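Local coordinates for pseudoperoxidase (PDB 5VIA), which binds heme b and is a pseudoperoxidase of the heme peroxidase family, at residues A174-R179 / C237-A242. Residues are numbered along the deposited sequence; the frame is centred on the assembly and turned at random.
Sequences ATHTGR and CVVNAA. With HEM (protoporphyrin IX containing Fe), chain B.
The H176 ring stands edge-on to the heme, with CE1 3.4 Å from porphyrin atom C1A and the methine CHA also in its plane. Farther round the edge a water lies in plane at NE2, and beyond it V239 CA near CD2, while the carbonyl O of V238 approaches CD2 obliquely at 3.0 Å. The ring also stacks on that of H159, one of the two axial ligands of the heme iron, and meets F164 with the planes well tilted. CG of H176 sits anti to its carbonyl carbon (chi1 -77°), which carries the imidazole past V238 and on to the porphyrin. There NE2 is hydrogen-bonded at 2.7 Å to the water, which accepts from the N240 backbone N and donates to its OD1, so one water joins the histidine to the end of the strand. The N240 amide lies against the heme methyl CMB, CG 3.4 Å away, and ND2 is held by the V56 carbonyl.

Behind the ring a single bridge pairs T175 with C237: V238 N gives T175 O a hydrogen bond (2.8 Å, 155°), C237 CA-H also points at T175 O, and A174 CB packs on V238 CG2. Farther out, C237 SG lies 3.6 Å from G178 N, whose hydrogen goes to T175 OG1 in an ST motif. V238 O, buried with no hydrogen-bond donor, faces the CA-H of H176; H176 O is likewise buried without a partner. The loop thus meets strand 235-240, outermost in a three-stranded antiparallel sheet, and both line the heme pocket of a peroxidase-family fold, beside axial H159.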
ATOM      1  N   ALA A 174      15.467   2.150  -6.888  1.00 34.03           N
ATOM      2  CA  ALA A 174      14.531   1.708  -7.907  1.00 34.54           C
ATOM      3  C   ALA A 174      13.147   2.084  -7.424  1.00 32.83           C
ATOM      4  O   ALA A 174      12.931   2.214  -6.220  1.00 31.26           O
ATOM      5  CB  ALA A 174      14.632   0.214  -8.102  1.00 35.93           C
ATOM      6  N   THR A 175      12.221   2.278  -8.360  1.00 31.61           N
ATOM      7  CA  THR A 175      10.825   2.565  -8.041  1.00 30.82           C
ATOM      8  C   THR A 175      10.000   1.736  -9.001  1.00 31.82           C
ATOM      9  O   THR A 175      10.569   1.081  -9.866  1.00 32.37           O
ATOM     10  CB  THR A 175      10.511   4.056  -8.212  1.00 31.74           C
ATOM     11  OG1 THR A 175      10.789   4.455  -9.560  1.00 32.03           O
ATOM     12  CG2 THR A 175      11.384   4.882  -7.272  1.00 31.17           C
ATOM     13  N   HIS A 176       8.677   1.729  -8.854  1.00 30.19           N
ATOM     14  CA  HIS A 176       7.839   1.011  -9.803  1.00 29.71           C
ATOM     15  C   HIS A 176       7.721   1.744 -11.146  1.00 32.10           C
ATOM     16  O   HIS A 176       7.692   1.106 -12.208  1.00 34.30           O
ATOM     17  CB  HIS A 176       6.431   0.799  -9.236  1.00 28.01           C
ATOM     18  CG  HIS A 176       6.340  -0.303  -8.228  1.00 28.73           C
ATOM     19  ND1 HIS A 176       6.245  -0.071  -6.872  1.00 28.57           N
ATOM     20  CD2 HIS A 176       6.316  -1.649  -8.380  1.00 28.99           C
ATOM     21  CE1 HIS A 176       6.163  -1.224  -6.233  1.00 27.94           C
ATOM     22  NE2 HIS A 176       6.207  -2.199  -7.125  1.00 28.99           N
ATOM     23  N   THR A 177       7.632   3.076 -11.102  1.00 31.55           N
ATOM     24  CA  THR A 177       7.278   3.853 -12.295  1.00 32.56           C
ATOM     25  C   THR A 177       8.246   4.983 -12.628  1.00 33.02           C
ATOM     26  O   THR A 177       8.018   5.735 -13.578  1.00 33.74           O
ATOM     27  CB  THR A 177       5.864   4.469 -12.174  1.00 31.63           C
ATOM     28  OG1 THR A 177       5.888   5.548 -11.227  1.00 30.58           O
ATOM     29  CG2 THR A 177       4.862   3.426 -11.734  1.00 29.88           C
ATOM     30  N   GLY A 178       9.320   5.116 -11.857  1.00 33.77           N
ATOM     31  CA  GLY A 178      10.308   6.138 -12.159  1.00 33.25           C
ATOM     32  C   GLY A 178      10.088   7.422 -11.381  1.00 34.03           C
ATOM     33  O   GLY A 178      10.895   8.360 -11.467  1.00 35.00           O
ATOM     34  N   ARG A 179       8.995   7.465 -10.620  1.00 37.03           N
ATOM     35  CA  ARG A 179       8.676   8.625  -9.792  1.00 37.55           C
ATOM     36  C   ARG A 179       8.219   8.185  -8.412  1.00 35.74           C
ATOM     37  O   ARG A 179       7.845   7.020  -8.203  1.00 36.87           O
ATOM     38  CB  ARG A 179       7.609   9.509 -10.449  1.00 37.06           C
ATOM     39  CG  ARG A 179       8.048  10.117 -11.760  1.00 39.49           C
ATOM     40  CD  ARG A 179       7.131  11.245 -12.191  1.00 42.18           C
ATOM     41  NE  ARG A 179       7.495  11.741 -13.519  1.00 47.11           N
ATOM     42  CZ  ARG A 179       6.656  12.368 -14.340  1.00 48.44           C
ATOM     43  NH1 ARG A 179       5.396  12.583 -13.973  1.00 46.75           N
ATOM     44  NH2 ARG A 179       7.072  12.775 -15.532  1.00 49.05           N
ATOM     45  N   CYS A 237      13.290   0.899 -13.131  1.00 34.25           N
ATOM     46  CA  CYS A 237      11.892   0.737 -12.762  1.00 34.07           C
ATOM     47  C   CYS A 237      11.577  -0.746 -12.662  1.00 34.36           C
ATOM     48  O   CYS A 237      11.884  -1.520 -13.578  1.00 34.96           O
ATOM     49  CB  CYS A 237      10.992   1.415 -13.793  1.00 33.55           C
ATOM     50  SG  CYS A 237      11.395   3.149 -14.035  1.00 33.97           S
ATOM     51  N   VAL A 238      10.969  -1.135 -11.546  1.00 31.24           N
ATOM     52  CA  VAL A 238      10.883  -2.540 -11.160  1.00 32.51           C
ATOM     53  C   VAL A 238       9.442  -2.892 -10.804  1.00 30.65           C
ATOM     54  O   VAL A 238       8.784  -2.143 -10.082  1.00 30.11           O
ATOM     55  CB  VAL A 238      11.814  -2.833  -9.959  1.00 30.35           C
ATOM     56  CG1 VAL A 238      11.741  -4.285  -9.566  1.00 30.49           C
ATOM     57  CG2 VAL A 238      13.270  -2.456 -10.294  1.00 30.69           C
ATOM     58  N   VAL A 239       8.945  -4.012 -11.331  1.00 32.02           N
ATOM     59  CA  VAL A 239       7.568  -4.454 -11.083  1.00 31.62           C
ATOM     60  C   VAL A 239       7.550  -5.979 -10.971  1.00 33.02           C
ATOM     61  O   VAL A 239       8.291  -6.660 -11.680  1.00 32.31           O
ATOM     62  CB  VAL A 239       6.611  -4.019 -12.229  1.00 31.47           C
ATOM     63  CG1 VAL A 239       5.180  -4.462 -11.948  1.00 32.92           C
ATOM     64  CG2 VAL A 239       6.643  -2.509 -12.426  1.00 30.80           C
ATOM     65  N   ASN A 240       6.733  -6.510 -10.064  1.00 30.56           N
ATOM     66  CA  ASN A 240       6.534  -7.958  -9.952  1.00 31.75           C
ATOM     67  C   ASN A 240       6.053  -8.564 -11.266  1.00 33.39           C
ATOM     68  O   ASN A 240       5.209  -7.972 -11.945  1.00 32.93           O
ATOM     69  CB  ASN A 240       5.478  -8.255  -8.871  1.00 29.22           C
ATOM     70  CG  ASN A 240       6.068  -8.337  -7.483  1.00 30.17           C
ATOM     71  OD1 ASN A 240       6.466  -7.322  -6.908  1.00 31.51           O
ATOM     72  ND2 ASN A 240       6.111  -9.546  -6.922  1.00 29.51           N
ATOM     73  N   ALA A 241       6.569  -9.743 -11.619  1.00 32.88           N
ATOM     74  CA  ALA A 241       6.073 -10.480 -12.781  1.00 33.28           C
ATOM     75  C   ALA A 241       4.556 -10.643 -12.708  1.00 32.45           C
ATOM     76  O   ALA A 241       3.859 -10.494 -13.715  1.00 33.87           O
ATOM     77  CB  ALA A 241       6.747 -11.853 -12.891  1.00 33.73           C
ATOM     78  N   ALA A 242       4.055 -10.938 -11.513  1.00 32.44           N
ATOM     79  CA  ALA A 242       2.612 -11.125 -11.293  1.00 33.48           C
ATOM     80  C   ALA A 242       1.770  -9.890 -11.638  1.00 33.81           C
ATOM     81  O   ALA A 242       0.658 -10.013 -12.166  1.00 33.29           O
ATOM     82  CB  ALA A 242       2.358 -11.549  -9.861  1.00 31.39           C
TER
HETATM   83  CHA HEM B 500       6.100  -1.033  -2.334  1.00 25.64           C
HETATM   84  CHB HEM B 500       4.933  -5.251  -4.479  1.00 20.37           C
HETATM   85  CHC HEM B 500       0.347  -4.515  -3.065  1.00 21.94           C
HETATM   86  CHD HEM B 500       1.403   0.013  -1.596  1.00 23.87           C
HETATM   87  C1A HEM B 500       6.169  -2.257  -2.954  1.00 23.55           C
HETATM   88  C2A HEM B 500       7.402  -2.928  -3.299  1.00 21.81           C
HETATM   89  C3A HEM B 500       7.097  -4.085  -3.879  1.00 19.68           C
HETATM   90  C4A HEM B 500       5.642  -4.196  -3.938  1.00 19.96           C
HETATM   91  CMA HEM B 500       8.099  -5.127  -4.410  1.00 26.69           C
HETATM   92  CAA HEM B 500       8.820  -2.403  -2.986  1.00 22.76           C
HETATM   93  CBA HEM B 500       8.987  -2.675  -1.478  1.00 17.79           C
HETATM   94  CGA HEM B 500      10.326  -2.223  -0.939  1.00 26.20           C
HETATM   95  O1A HEM B 500      11.367  -2.755  -1.399  1.00 27.38           O
HETATM   96  O2A HEM B 500      10.350  -1.356  -0.021  1.00 25.36           O
HETATM   97  C1B HEM B 500       3.584  -5.458  -4.274  1.00 24.43           C
HETATM   98  C2B HEM B 500       2.795  -6.583  -4.718  1.00 20.83           C
HETATM   99  C3B HEM B 500       1.527  -6.410  -4.318  1.00 26.03           C
HETATM  100  C4B HEM B 500       1.455  -5.121  -3.631  1.00 26.16           C
HETATM  101  CMB HEM B 500       3.353  -7.791  -5.487  1.00 19.27           C
HETATM  102  CAB HEM B 500       0.390  -7.421  -4.611  1.00 27.17           C
HETATM  103  CBB HEM B 500      -0.678  -7.544  -3.814  1.00 22.93           C
HETATM  104  C1C HEM B 500       0.218  -3.235  -2.556  1.00 20.65           C
HETATM  105  C2C HEM B 500      -1.019  -2.601  -2.079  1.00 20.54           C
HETATM  106  C3C HEM B 500      -0.708  -1.341  -1.669  1.00 19.91           C
HETATM  107  C4C HEM B 500       0.719  -1.150  -1.880  1.00 21.01           C
HETATM  108  CMC HEM B 500      -2.402  -3.311  -2.058  1.00 19.51           C
HETATM  109  CAC HEM B 500      -1.554  -0.203  -1.052  1.00 21.12           C
HETATM  110  CBC HEM B 500      -2.830  -0.356  -0.673  1.00 45.69           C
HETATM  111  C1D HEM B 500       2.765   0.172  -1.671  1.00 20.90           C
HETATM  112  C2D HEM B 500       3.482   1.389  -1.352  1.00 20.79           C
HETATM  113  C3D HEM B 500       4.952   1.065  -1.586  1.00 21.50           C
HETATM  114  C4D HEM B 500       4.971  -0.317  -2.022  1.00 21.37           C
HETATM  115  CMD HEM B 500       2.889   2.732  -0.875  1.00 22.63           C
HETATM  116  CAD HEM B 500       6.162   2.012  -1.370  1.00 19.04           C
HETATM  117  CBD HEM B 500       6.549   1.828   0.104  1.00 21.88           C
HETATM  118  CGD HEM B 500       7.753   2.661   0.473  1.00 27.99           C
HETATM  119  O1D HEM B 500       8.308   2.458   1.594  1.00 26.21           O
HETATM  120  O2D HEM B 500       8.152   3.517  -0.356  1.00 21.51           O
HETATM  121  NA  HEM B 500       5.106  -3.054  -3.365  1.00 21.47           N
HETATM  122  NB  HEM B 500       2.739  -4.582  -3.626  1.00 21.70           N
HETATM  123  NC  HEM B 500       1.259  -2.311  -2.419  1.00 22.92           N
HETATM  124  ND  HEM B 500       3.670  -0.807  -2.075  1.00 21.48           N
HETATM  125 FE   HEM B 500       3.228  -2.730  -2.834  1.00 28.24          FE
HETATM  126  O   HOH W   1       5.722  -4.783  -7.806  1.00 27.47           O